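Local coordinates for flavin prenyltransferase PAD1, mitochondrial (Aspergillus niger, PDB 6QLG), which probably makes the prenylated FMN cofactor used by ferulic acid decarboxylase, joining a dimethylallyl group to reduced FMN, at residues R40-V45 against E69-M74; L55-L60 against S91-L96; I61-L66 against F212-G217; H101-M106 against D140-T145. All blocks are in the same frame, centred on the assembly; numbering follows the deposited sequence.

Interaction 1 (R40-V45 against E69-M74); sequences RRRIVV and ETHLVM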
# COMPACT_ATOMS: atom_id res chain seq x y z
N ARG B 40 8.43 -6.56 43.37
CA ARG B 40 9.09 -5.43 42.73
C ARG B 40 8.88 -5.48 41.22
O ARG B 40 8.75 -6.55 40.62
CB ARG B 40 10.59 -5.42 43.05
CG ARG B 40 10.92 -5.21 44.52
CD ARG B 40 12.33 -4.65 44.69
NE ARG B 40 13.34 -5.57 44.19
CZ ARG B 40 14.53 -5.20 43.73
NH1 ARG B 40 14.87 -3.91 43.73
NH2 ARG B 40 15.40 -6.10 43.29
N ARG B 41 8.86 -4.30 40.62
CA ARG B 41 8.77 -4.20 39.17
C ARG B 41 10.04 -4.73 38.52
O ARG B 41 11.15 -4.49 39.00
CB ARG B 41 8.52 -2.75 38.75
CG ARG B 41 7.41 -2.07 39.53
CD ARG B 41 7.12 -0.67 38.99
NE ARG B 41 7.12 -0.62 37.53
CZ ARG B 41 6.90 0.48 36.82
NH1 ARG B 41 6.67 1.63 37.43
NH2 ARG B 41 6.92 0.43 35.49
N ARG B 42 9.88 -5.46 37.42
CA ARG B 42 10.99 -6.03 36.67
C ARG B 42 11.11 -5.33 35.32
O ARG B 42 10.11 -5.19 34.60
CB ARG B 42 10.80 -7.53 36.44
CG ARG B 42 10.88 -8.39 37.68
CD ARG B 42 10.21 -9.73 37.41
NE ARG B 42 10.70 -10.80 38.27
CZ ARG B 42 10.21 -12.04 38.25
NH1 ARG B 42 9.23 -12.36 37.41
NH2 ARG B 42 10.71 -12.96 39.06
N ILE B 43 12.32 -4.90 34.98
CA ILE B 43 12.60 -4.30 33.69
C ILE B 43 13.84 -4.96 33.10
O ILE B 43 14.87 -5.06 33.77
CB ILE B 43 12.81 -2.77 33.79
CG1 ILE B 43 11.47 -2.07 34.06
CG2 ILE B 43 13.45 -2.23 32.52
CD1 ILE B 43 11.53 -0.57 33.92
N VAL B 44 13.72 -5.44 31.87
CA VAL B 44 14.86 -6.00 31.15
C VAL B 44 15.66 -4.87 30.53
O VAL B 44 15.11 -4.02 29.82
CB VAL B 44 14.40 -7.01 30.09
CG1 VAL B 44 15.59 -7.54 29.31
CG2 VAL B 44 13.61 -8.14 30.72
N VAL B 45 16.96 -4.84 30.81
CA VAL B 45 17.87 -3.85 30.26
C VAL B 45 18.81 -4.57 29.30
O VAL B 45 19.60 -5.42 29.72
CB VAL B 45 18.65 -3.11 31.35
CG1 VAL B 45 19.58 -2.08 30.73
CG2 VAL B 45 17.70 -2.46 32.35
N GLU B 69 13.76 -4.18 39.89
CA GLU B 69 14.55 -5.39 39.67
C GLU B 69 14.96 -5.45 38.21
O GLU B 69 14.12 -5.60 37.32
CB GLU B 69 13.76 -6.63 40.08
CG GLU B 69 14.48 -7.94 39.82
CD GLU B 69 13.61 -9.15 40.10
OE1 GLU B 69 13.01 -9.21 41.19
OE2 GLU B 69 13.53 -10.04 39.23
N THR B 70 16.26 -5.33 37.94
CA THR B 70 16.77 -5.24 36.58
C THR B 70 17.35 -6.58 36.13
O THR B 70 18.02 -7.27 36.90
CB THR B 70 17.85 -4.16 36.46
OG1 THR B 70 18.88 -4.40 37.42
CG2 THR B 70 17.24 -2.78 36.71
N HIS B 71 17.07 -6.93 34.88
CA HIS B 71 17.61 -8.13 34.24
C HIS B 71 18.43 -7.68 33.04
O HIS B 71 17.87 -7.20 32.04
CB HIS B 71 16.48 -9.08 33.82
CG HIS B 71 15.78 -9.72 34.98
ND1 HIS B 71 15.93 -11.06 35.29
CD2 HIS B 71 14.95 -9.21 35.91
CE1 HIS B 71 15.20 -11.34 36.35
NE2 HIS B 71 14.60 -10.24 36.75
N LEU B 72 19.75 -7.83 33.13
CA LEU B 72 20.67 -7.29 32.14
C LEU B 72 21.06 -8.36 31.13
O LEU B 72 21.37 -9.50 31.50
CB LEU B 72 21.92 -6.73 32.81
CG LEU B 72 23.08 -6.36 31.88
CD1 LEU B 72 22.75 -5.12 31.07
CD2 LEU B 72 24.37 -6.16 32.68
N VAL B 73 21.04 -8.00 29.85
CA VAL B 73 21.63 -8.79 28.78
C VAL B 73 22.52 -7.86 27.96
O VAL B 73 22.11 -6.75 27.60
CB VAL B 73 20.57 -9.44 27.87
CG1 VAL B 73 21.23 -10.39 26.88
CG2 VAL B 73 19.53 -10.18 28.70
N MET B 74 23.75 -8.30 27.69
CA MET B 74 24.71 -7.53 26.91
C MET B 74 25.12 -8.34 25.69
O MET B 74 25.44 -9.53 25.81
CB MET B 74 25.95 -7.18 27.74
CG MET B 74 25.69 -6.29 28.95
SD MET B 74 27.22 -5.88 29.81
CE MET B 74 27.82 -7.52 30.22
O HOH W 1 12.96 -7.99 43.76

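Interaction 2 (L55-L60 against S91-L96); sequences LGIKVL and SNVRAL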
# COMPACT_ATOMS: atom_id res chain seq x y z
N LEU B 55 24.93 5.34 28.28
CA LEU B 55 23.48 5.45 28.40
C LEU B 55 22.90 4.24 29.11
O LEU B 55 22.04 4.38 30.00
CB LEU B 55 22.85 5.63 27.02
CG LEU B 55 23.23 6.88 26.22
CD1 LEU B 55 22.60 6.83 24.83
CD2 LEU B 55 22.81 8.14 26.95
N GLY B 56 23.34 3.04 28.73
CA GLY B 56 22.84 1.84 29.38
C GLY B 56 23.33 1.70 30.81
O GLY B 56 22.59 1.25 31.69
N ILE B 57 24.58 2.08 31.07
CA ILE B 57 25.11 2.02 32.42
C ILE B 57 24.31 2.93 33.35
O ILE B 57 23.95 2.54 34.47
CB ILE B 57 26.61 2.38 32.43
CG1 ILE B 57 27.43 1.27 31.77
CG2 ILE B 57 27.10 2.64 33.84
CD1 ILE B 57 28.80 1.72 31.30
N LYS B 58 24.00 4.14 32.89
CA LYS B 58 23.26 5.07 33.74
C LYS B 58 21.81 4.66 33.90
O LYS B 58 21.18 5.00 34.91
CB LYS B 58 23.36 6.49 33.18
CG LYS B 58 24.76 7.07 33.27
CD LYS B 58 24.73 8.58 33.42
CE LYS B 58 25.85 9.07 34.31
NZ LYS B 58 25.32 9.92 35.42
N VAL B 59 21.25 3.93 32.94
CA VAL B 59 19.90 3.39 33.11
C VAL B 59 19.88 2.36 34.23
O VAL B 59 18.98 2.35 35.07
CB VAL B 59 19.38 2.82 31.78
CG1 VAL B 59 18.21 1.87 32.04
CG2 VAL B 59 18.95 3.94 30.84
N LEU B 60 20.89 1.47 34.26
CA LEU B 60 20.96 0.47 35.31
C LEU B 60 21.09 1.12 36.69
O LEU B 60 20.47 0.68 37.66
CB LEU B 60 22.13 -0.48 35.06
CG LEU B 60 21.96 -1.52 33.95
CD1 LEU B 60 23.30 -2.17 33.62
CD2 LEU B 60 20.94 -2.57 34.34
N SER B 91 32.26 -6.71 33.71
CA SER B 91 31.97 -7.25 35.04
C SER B 91 31.47 -6.16 35.98
O SER B 91 30.62 -6.42 36.84
CB SER B 91 33.21 -7.93 35.62
OG SER B 91 34.31 -7.05 35.66
N ASN B 92 31.98 -4.93 35.84
CA ASN B 92 31.47 -3.82 36.64
C ASN B 92 30.02 -3.52 36.29
O ASN B 92 29.21 -3.21 37.17
CB ASN B 92 32.33 -2.57 36.42
CG ASN B 92 33.77 -2.78 36.82
OD1 ASN B 92 34.69 -2.42 36.09
ND2 ASN B 92 33.99 -3.36 38.00
N VAL B 93 29.68 -3.59 35.00
CA VAL B 93 28.31 -3.31 34.57
C VAL B 93 27.37 -4.40 35.07
O VAL B 93 26.24 -4.12 35.50
CB VAL B 93 28.25 -3.16 33.04
CG1 VAL B 93 26.83 -2.81 32.59
CG2 VAL B 93 29.24 -2.11 32.57
N ARG B 94 27.81 -5.66 35.03
CA ARG B 94 26.97 -6.75 35.50
C ARG B 94 26.66 -6.62 36.98
O ARG B 94 25.58 -7.03 37.43
CB ARG B 94 27.64 -8.10 35.21
CG ARG B 94 27.67 -8.46 33.74
CD ARG B 94 28.08 -9.91 33.53
NE ARG B 94 29.52 -10.08 33.72
CZ ARG B 94 30.40 -10.17 32.73
NH1 ARG B 94 29.99 -10.10 31.47
NH2 ARG B 94 31.68 -10.32 33.00
N ALA B 95 27.58 -6.05 37.76
CA ALA B 95 27.33 -5.85 39.18
C ALA B 95 26.26 -4.79 39.43
O ALA B 95 25.69 -4.76 40.53
CB ALA B 95 28.63 -5.46 39.90
N LEU B 96 25.98 -3.93 38.45
CA LEU B 96 24.92 -2.94 38.59
C LEU B 96 23.53 -3.53 38.46
O LEU B 96 22.55 -2.85 38.79
CB LEU B 96 25.09 -1.83 37.54
CG LEU B 96 26.38 -1.02 37.52
CD1 LEU B 96 26.40 -0.10 36.31
CD2 LEU B 96 26.55 -0.23 38.81
O HOH W 2 20.09 -1.95 38.06

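Interaction 3 (I61-L66 against F212-G217); sequences IALRRL and FDLDTG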
# COMPACT_ATOMS: atom_id res chain seq x y z
N ILE B 61 21.90 2.17 36.78
CA ILE B 61 22.08 2.87 38.06
C ILE B 61 20.79 3.55 38.48
O ILE B 61 20.40 3.50 39.65
CB ILE B 61 23.25 3.87 37.96
CG1 ILE B 61 24.57 3.13 37.76
CG2 ILE B 61 23.31 4.76 39.19
CD1 ILE B 61 25.72 4.03 37.34
N ALA B 62 20.10 4.19 37.53
CA ALA B 62 18.87 4.91 37.86
C ALA B 62 17.76 3.95 38.28
O ALA B 62 16.98 4.26 39.19
CB ALA B 62 18.43 5.76 36.67
N LEU B 63 17.66 2.79 37.62
CA LEU B 63 16.62 1.84 37.97
C LEU B 63 16.89 1.20 39.33
O LEU B 63 15.95 0.93 40.09
CB LEU B 63 16.50 0.76 36.89
CG LEU B 63 15.88 1.18 35.55
CD1 LEU B 63 15.99 0.05 34.55
CD2 LEU B 63 14.42 1.59 35.74
N ARG B 64 18.16 0.93 39.64
CA ARG B 64 18.50 0.44 40.97
C ARG B 64 18.08 1.44 42.04
O ARG B 64 17.51 1.07 43.07
CB ARG B 64 20.00 0.16 41.06
CG ARG B 64 20.54 -0.01 42.47
CD ARG B 64 21.71 -0.98 42.50
NE ARG B 64 21.29 -2.33 42.13
CZ ARG B 64 22.13 -3.35 41.95
NH1 ARG B 64 21.65 -4.54 41.62
NH2 ARG B 64 23.43 -3.18 42.10
N ARG B 65 18.34 2.73 41.79
CA ARG B 65 17.91 3.78 42.71
C ARG B 65 16.40 3.77 42.92
O ARG B 65 15.92 4.13 44.00
CB ARG B 65 18.36 5.14 42.17
CG ARG B 65 18.68 6.18 43.22
CD ARG B 65 19.76 7.14 42.71
NE ARG B 65 21.08 6.51 42.71
CZ ARG B 65 22.16 7.05 42.16
NH1 ARG B 65 22.09 8.23 41.55
NH2 ARG B 65 23.32 6.41 42.21
N LEU B 66 15.64 3.35 41.91
CA LEU B 66 14.18 3.34 41.96
C LEU B 66 13.61 2.01 42.44
O LEU B 66 12.40 1.80 42.31
CB LEU B 66 13.61 3.69 40.59
CG LEU B 66 13.77 5.15 40.16
CD1 LEU B 66 13.76 5.28 38.64
CD2 LEU B 66 12.68 6.01 40.77
N PHE B 212 8.26 4.30 31.19
CA PHE B 212 7.84 3.24 32.10
C PHE B 212 7.14 3.80 33.33
O PHE B 212 7.01 3.09 34.34
CB PHE B 212 9.04 2.39 32.52
CG PHE B 212 9.75 1.74 31.37
CD1 PHE B 212 9.31 0.52 30.87
CD2 PHE B 212 10.85 2.34 30.78
CE1 PHE B 212 9.97 -0.08 29.81
CE2 PHE B 212 11.51 1.75 29.72
CZ PHE B 212 11.07 0.54 29.23
N ASP B 213 6.70 5.06 33.27
CA ASP B 213 6.08 5.75 34.40
C ASP B 213 6.98 5.73 35.63
O ASP B 213 6.57 5.36 36.73
CB ASP B 213 4.70 5.17 34.70
CG ASP B 213 3.78 5.19 33.49
OD1 ASP B 213 3.67 6.25 32.85
OD2 ASP B 213 3.17 4.14 33.18
N LEU B 214 8.23 6.14 35.42
CA LEU B 214 9.23 6.22 36.48
C LEU B 214 9.84 7.61 36.47
O LEU B 214 10.15 8.16 35.41
CB LEU B 214 10.33 5.17 36.29
CG LEU B 214 9.93 3.71 36.53
CD1 LEU B 214 10.97 2.77 35.94
CD2 LEU B 214 9.74 3.44 38.02
N ASP B 215 10.00 8.18 37.66
CA ASP B 215 10.49 9.55 37.84
C ASP B 215 11.81 9.48 38.59
O ASP B 215 11.83 9.26 39.81
CB ASP B 215 9.47 10.40 38.58
CG ASP B 215 9.87 11.86 38.68
OD1 ASP B 215 10.92 12.24 38.12
OD2 ASP B 215 9.13 12.64 39.33
N THR B 216 12.93 9.66 37.88
CA THR B 216 14.23 9.67 38.54
C THR B 216 14.39 10.86 39.47
O THR B 216 15.20 10.80 40.40
CB THR B 216 15.36 9.68 37.51
OG1 THR B 216 15.31 10.89 36.74
CG2 THR B 216 15.27 8.48 36.58
N GLY B 217 13.65 11.95 39.23
CA GLY B 217 13.83 13.16 40.00
C GLY B 217 15.22 13.73 39.94
O GLY B 217 15.61 14.51 40.82

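Interaction 4 (H101-M106 against D140-T145); sequences HNINDM and DLISRT. With FMN (flavin mononucleotide), chain T.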
# COMPACT_ATOMS: atom_id res chain seq x y z
N HIS B 101 21.79 -12.36 32.23
CA HIS B 101 21.52 -13.54 31.42
C HIS B 101 22.44 -13.54 30.21
O HIS B 101 22.74 -12.49 29.63
CB HIS B 101 20.06 -13.58 30.99
CG HIS B 101 19.09 -13.40 32.11
ND1 HIS B 101 18.73 -14.42 32.96
CD2 HIS B 101 18.41 -12.30 32.53
CE1 HIS B 101 17.87 -13.97 33.86
NE2 HIS B 101 17.66 -12.68 33.62
N ASN B 102 22.88 -14.74 29.83
CA ASN B 102 23.79 -14.90 28.70
C ASN B 102 23.07 -14.61 27.39
O ASN B 102 21.94 -15.07 27.18
CB ASN B 102 24.37 -16.32 28.70
CG ASN B 102 25.52 -16.49 27.73
OD1 ASN B 102 25.43 -16.12 26.56
ND2 ASN B 102 26.61 -17.08 28.22
N ILE B 103 23.73 -13.86 26.50
CA ILE B 103 23.13 -13.48 25.22
C ILE B 103 22.76 -14.71 24.40
O ILE B 103 21.82 -14.67 23.60
CB ILE B 103 24.09 -12.55 24.45
CG1 ILE B 103 23.46 -12.08 23.14
CG2 ILE B 103 25.42 -13.23 24.19
CD1 ILE B 103 22.41 -11.02 23.30
N ASN B 104 23.48 -15.82 24.58
CA ASN B 104 23.23 -17.04 23.82
C ASN B 104 22.23 -17.96 24.50
O ASN B 104 21.89 -19.01 23.93
CB ASN B 104 24.54 -17.80 23.59
CG ASN B 104 25.64 -16.92 23.04
OD1 ASN B 104 26.71 -16.80 23.64
ND2 ASN B 104 25.39 -16.31 21.89
N ASP B 105 21.73 -17.61 25.68
CA ASP B 105 20.90 -18.52 26.48
C ASP B 105 19.44 -18.27 26.14
O ASP B 105 18.75 -17.49 26.79
CB ASP B 105 21.18 -18.32 27.96
CG ASP B 105 20.38 -19.27 28.84
OD1 ASP B 105 19.78 -20.22 28.30
OD2 ASP B 105 20.34 -19.06 30.07
N MET B 106 18.95 -18.98 25.12
CA MET B 106 17.55 -18.88 24.73
C MET B 106 16.60 -19.56 25.71
O MET B 106 15.38 -19.48 25.51
CB MET B 106 17.36 -19.47 23.33
CG MET B 106 18.35 -18.94 22.31
SD MET B 106 18.38 -17.14 22.23
CE MET B 106 16.75 -16.84 21.55
N ASP B 140 18.98 -14.24 19.18
CA ASP B 140 19.70 -14.12 20.44
C ASP B 140 18.72 -13.67 21.52
O ASP B 140 17.55 -13.38 21.24
CB ASP B 140 20.91 -13.17 20.34
CG ASP B 140 20.54 -11.73 20.02
OD1 ASP B 140 19.66 -11.15 20.68
OD2 ASP B 140 21.17 -11.17 19.10
N LEU B 141 19.20 -13.61 22.76
CA LEU B 141 18.30 -13.36 23.88
C LEU B 141 17.72 -11.95 23.86
O LEU B 141 16.59 -11.75 24.30
CB LEU B 141 19.01 -13.62 25.21
CG LEU B 141 18.08 -13.55 26.42
CD1 LEU B 141 16.92 -14.51 26.24
CD2 LEU B 141 18.84 -13.85 27.70
N ILE B 142 18.48 -10.97 23.37
CA ILE B 142 17.97 -9.61 23.31
C ILE B 142 16.79 -9.52 22.34
O ILE B 142 15.72 -9.00 22.68
CB ILE B 142 19.09 -8.62 22.93
CG1 ILE B 142 20.05 -8.44 24.11
CG2 ILE B 142 18.51 -7.28 22.50
CD1 ILE B 142 21.24 -7.55 23.80
N SER B 143 16.97 -10.04 21.12
CA SER B 143 15.91 -9.92 20.12
C SER B 143 14.72 -10.81 20.46
O SER B 143 13.57 -10.43 20.23
CB SER B 143 16.46 -10.24 18.73
OG SER B 143 17.22 -11.43 18.73
N ARG B 144 14.97 -12.00 21.02
CA ARG B 144 13.87 -12.87 21.41
C ARG B 144 13.04 -12.26 22.53
O ARG B 144 11.81 -12.29 22.49
CB ARG B 144 14.40 -14.24 21.83
CG ARG B 144 13.33 -15.20 22.37
CD ARG B 144 12.22 -15.45 21.36
NE ARG B 144 11.20 -16.35 21.88
CZ ARG B 144 10.00 -16.53 21.33
NH1 ARG B 144 9.66 -15.87 20.23
NH2 ARG B 144 9.13 -17.37 21.88
N THR B 145 13.70 -11.70 23.55
CA THR B 145 12.96 -11.09 24.65
C THR B 145 12.14 -9.90 24.17
O THR B 145 10.99 -9.72 24.59
CB THR B 145 13.91 -10.69 25.77
OG1 THR B 145 14.69 -11.82 26.17
CG2 THR B 145 13.14 -10.18 26.98
N1 FMN T . 10.32 -19.78 19.99
C2 FMN T . 9.13 -19.70 19.31
O2 FMN T . 9.00 -18.87 18.40
N3 FMN T . 8.08 -20.54 19.64
C4 FMN T . 8.23 -21.47 20.65
O4 FMN T . 7.30 -22.23 20.96
C4A FMN T . 9.43 -21.55 21.34
N5 FMN T . 9.57 -22.48 22.35
C5A FMN T . 10.77 -22.57 23.04
C6 FMN T . 10.91 -23.51 24.06
C7 FMN T . 12.12 -23.59 24.74
C7M FMN T . 12.29 -24.60 25.84
C8 FMN T . 13.17 -22.75 24.41
C8M FMN T . 14.47 -22.85 25.17
C9 FMN T . 13.02 -21.81 23.40
C9A FMN T . 11.82 -21.72 22.70
N10 FMN T . 11.68 -20.79 21.69
C10 FMN T . 10.48 -20.70 21.01
C1' FMN T . 12.80 -19.86 21.32
C2' FMN T . 13.60 -20.36 20.12
O2' FMN T . 14.24 -21.56 20.47
C3' FMN T . 14.65 -19.32 19.75
O3' FMN T . 14.05 -18.22 19.11
C4' FMN T . 15.70 -19.91 18.82
O4' FMN T . 16.59 -18.89 18.43
C5' FMN T . 15.09 -20.49 17.55
O5' FMN T . 16.15 -20.99 16.76
P FMN T . 15.91 -22.04 15.55
O1P FMN T . 17.09 -21.98 14.60
O2P FMN T . 15.77 -23.42 16.13
O3P FMN T . 14.65 -21.66 14.79

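Interaction 1 (R40-V45 against E69-M74)
E69 OE2 draws two N-H groups, one from the facing strand and one from its own. R42 NE meets E69 OE2 at 3.1 Å, a salt bridge that comes from above the carboxylate plane, while R42 NH1 goes on to R116 O. H71 NE2 uses the anti lone pair of E69 OE2 at 2.7 Å, the oxygen lying in the imidazole plane. Two donors from different directions limit rotation of the carboxylate and would be expected to favour its charged form. E69 is extended, CG anti to its own N (chi1 177°), and therefore runs alongside R42, with the two flat groups turned 69° apart. R40 lays one guanidinium face over E69 CB, its NH2 3.6 Å from that carbon, while R40 NH1 is bonded to N67 OD1.

Beneath these groups lies the ladder that sets their register: E69 N to R41 O, I43 N to E69 O, H71 N to I43 O, V45 N to H71 O and V73 N to V45 O, the pattern of parallel strands. R42, V44, E69 and H71 share one face; I43, V45, T70 and L72 share the other.

H71 is fixed further by H101, which binds its ND1, by a stack on Y99 and by F115 edge-to-face. Helix 53-65, the connection of this beta-alpha-beta unit, covers V45, T70 and L72, and helix 141-151 packs against V44 and V73 on the reverse face.

Interaction 2 (L55-L60 against S91-L96)
I57 and L60, one helical turn apart, present the apolar ridge that V93 and L96 meet. The contact illustrates how the Rossmann-like flavoprotein fold layers its helices: helix 53-65, the crossover of the first beta-alpha-beta unit, lies beside the short helix 90-95 on the same side of the sheet, and no direct hydrogen bond links residues 55-60 to 91-96.

I57 comes first and splits its two branches between two partners. Its CG1 arm runs at about a right angle to V93, with I57 CG1 3.9 Å from V93 CG2. The other branch, anti to the backbone N, brings I57 CG2 to 3.8 Å from L96 CD1. Y88 packs on both I57 and V93 and extends the apolar patch.

Next along the helix, K58 turns to the other side, where it forms salt bridges with E198 and D202 of helix 197-210. L60 then closes the contact. Its CG stands anti to the carbonyl carbon (chi1 -75°), which carries L60 CD1 across V93 to within 3.7 Å of V93 CG1. The same residue rests on V45 and L72 of the sheet, so it fills the corner between two helices and the strands beneath. Its stem meets L96 too, L60 CB being 4.1 Å from L96 CB. Past these stems a water, whose protons may be shared with other acceptors, lies 2.7 Å from both L60 O and L96 O.

Interaction 3 (I61-L66 against F212-G217)
D215, which receives L66 against its backbone, has a carboxylate oxygen gripped by two groups. G217 N donates to D215 OD1 at 3.0 Å from above the carboxylate plane, 54° out of it, completing an Asx turn, and R221 NH2 forms a salt bridge with the same oxygen. Two donors hold the carboxylate in place, and the turn gives the chain a fixed shape as it passes the end of helix 53-65. Within the turn, G217 has a positive phi, a conformation that glycine adopts readily.

The surface offered to the helix is otherwise apolar. L66, the first residue to leave helical geometry, straddles the passing chain: L66 CD2 touches the backbone at D215 O, 3.5 Å away, while the other methyl, L66 CD1, is 4.1 Å from T216 CG2 and about as far from L214 CB. One turn back, A62 CB borders the same T216 methyl. That methyl faces the helix because T216 CG2 stands anti to the carbonyl carbon (OG1 chi1 64°). Deeper in, L63 and L214 cross at about a right angle and meet through their ends, L63 CD2 to L214 CD1 at 3.7 Å.

The chain reaches this position through a Schellman motif that ends helix 197-210, with D213 at the C' place and L214 directly after it. D215 also packs on R116 of a second subunit. The chemistry is thus divided: the polar bonds of D215 shape the loop itself, whereas apolar contact, mostly between methyl groups, joins it to the end of the helix and the residue that follows.

Interaction 4 (H101-M106 against D140-T145)
M106 folds back on itself to touch R144, and both residues belong to the flavin and dimethylallyl diphosphate pockets. Its three torsions turn in the same sense (chi1 -50°, chi2 -54°, chi3 -67°), so the terminal methyl M106 CE comes to 3.5 Å from R144 CB, while the sulfur rests against the backbone between D140 and L141.

The first turn of helix 141-151 is held from outside and from within. I103 O, in the type I turn of N102 to D105, takes the N-H of L141 in its carbonyl plane at 2.9 Å, satisfying an amide that the helix itself cannot. D140 is the N-cap: D140 OD1 accepts from S143 N, nearly along the carboxylate C-O axis.

L141 pushes into the turn and divides its methyls. L141 CD2 is 3.5 Å from H101 CB, and the other branch, L141 CD1, is 3.5 Å from D105 O. Alongside, I103 CD1 lies 3.6 Å from I142 CG1, and V73 of the sheet packs on I103, L141 and I142 alike.

Beyond the methionine, R144 sets one guanidinium face against the flavin, with R144 NH2 3.3 Å from FMN N1, and the same nitrogen forms a salt bridge with E162 of a third subunit. That subunit supplies the hydrogen bonds of S75, S126 and K128 to this FMN, and its W77 packs on M106. The arrangement is that of a flavin site shared between subunits, as in the UbiX/PAD1 family of oligomeric prenyltransferases.

Interaction 1 is the common neighbour, for each of the other three touches it. Helix 53-65 carries interactions 2 and 3 one after the other, and R64 NH2, 3.2 Å from A95 O, ties them together directly. On the far face of the sheet, V73 CG1 of interaction 1 is 3.6 Å from I142 CG1 of interaction 4. Interactions 3 and 4, whose centres are 24 Å apart, do not meet. Interaction 4 contributes residues to a pocket directly; interaction 1 stands farther off, the V73 side chain being about 9 Å from a bound FMN, and the T216 side chain of interaction 3 is about 12 Å from a bound dimethylallyl diphosphate.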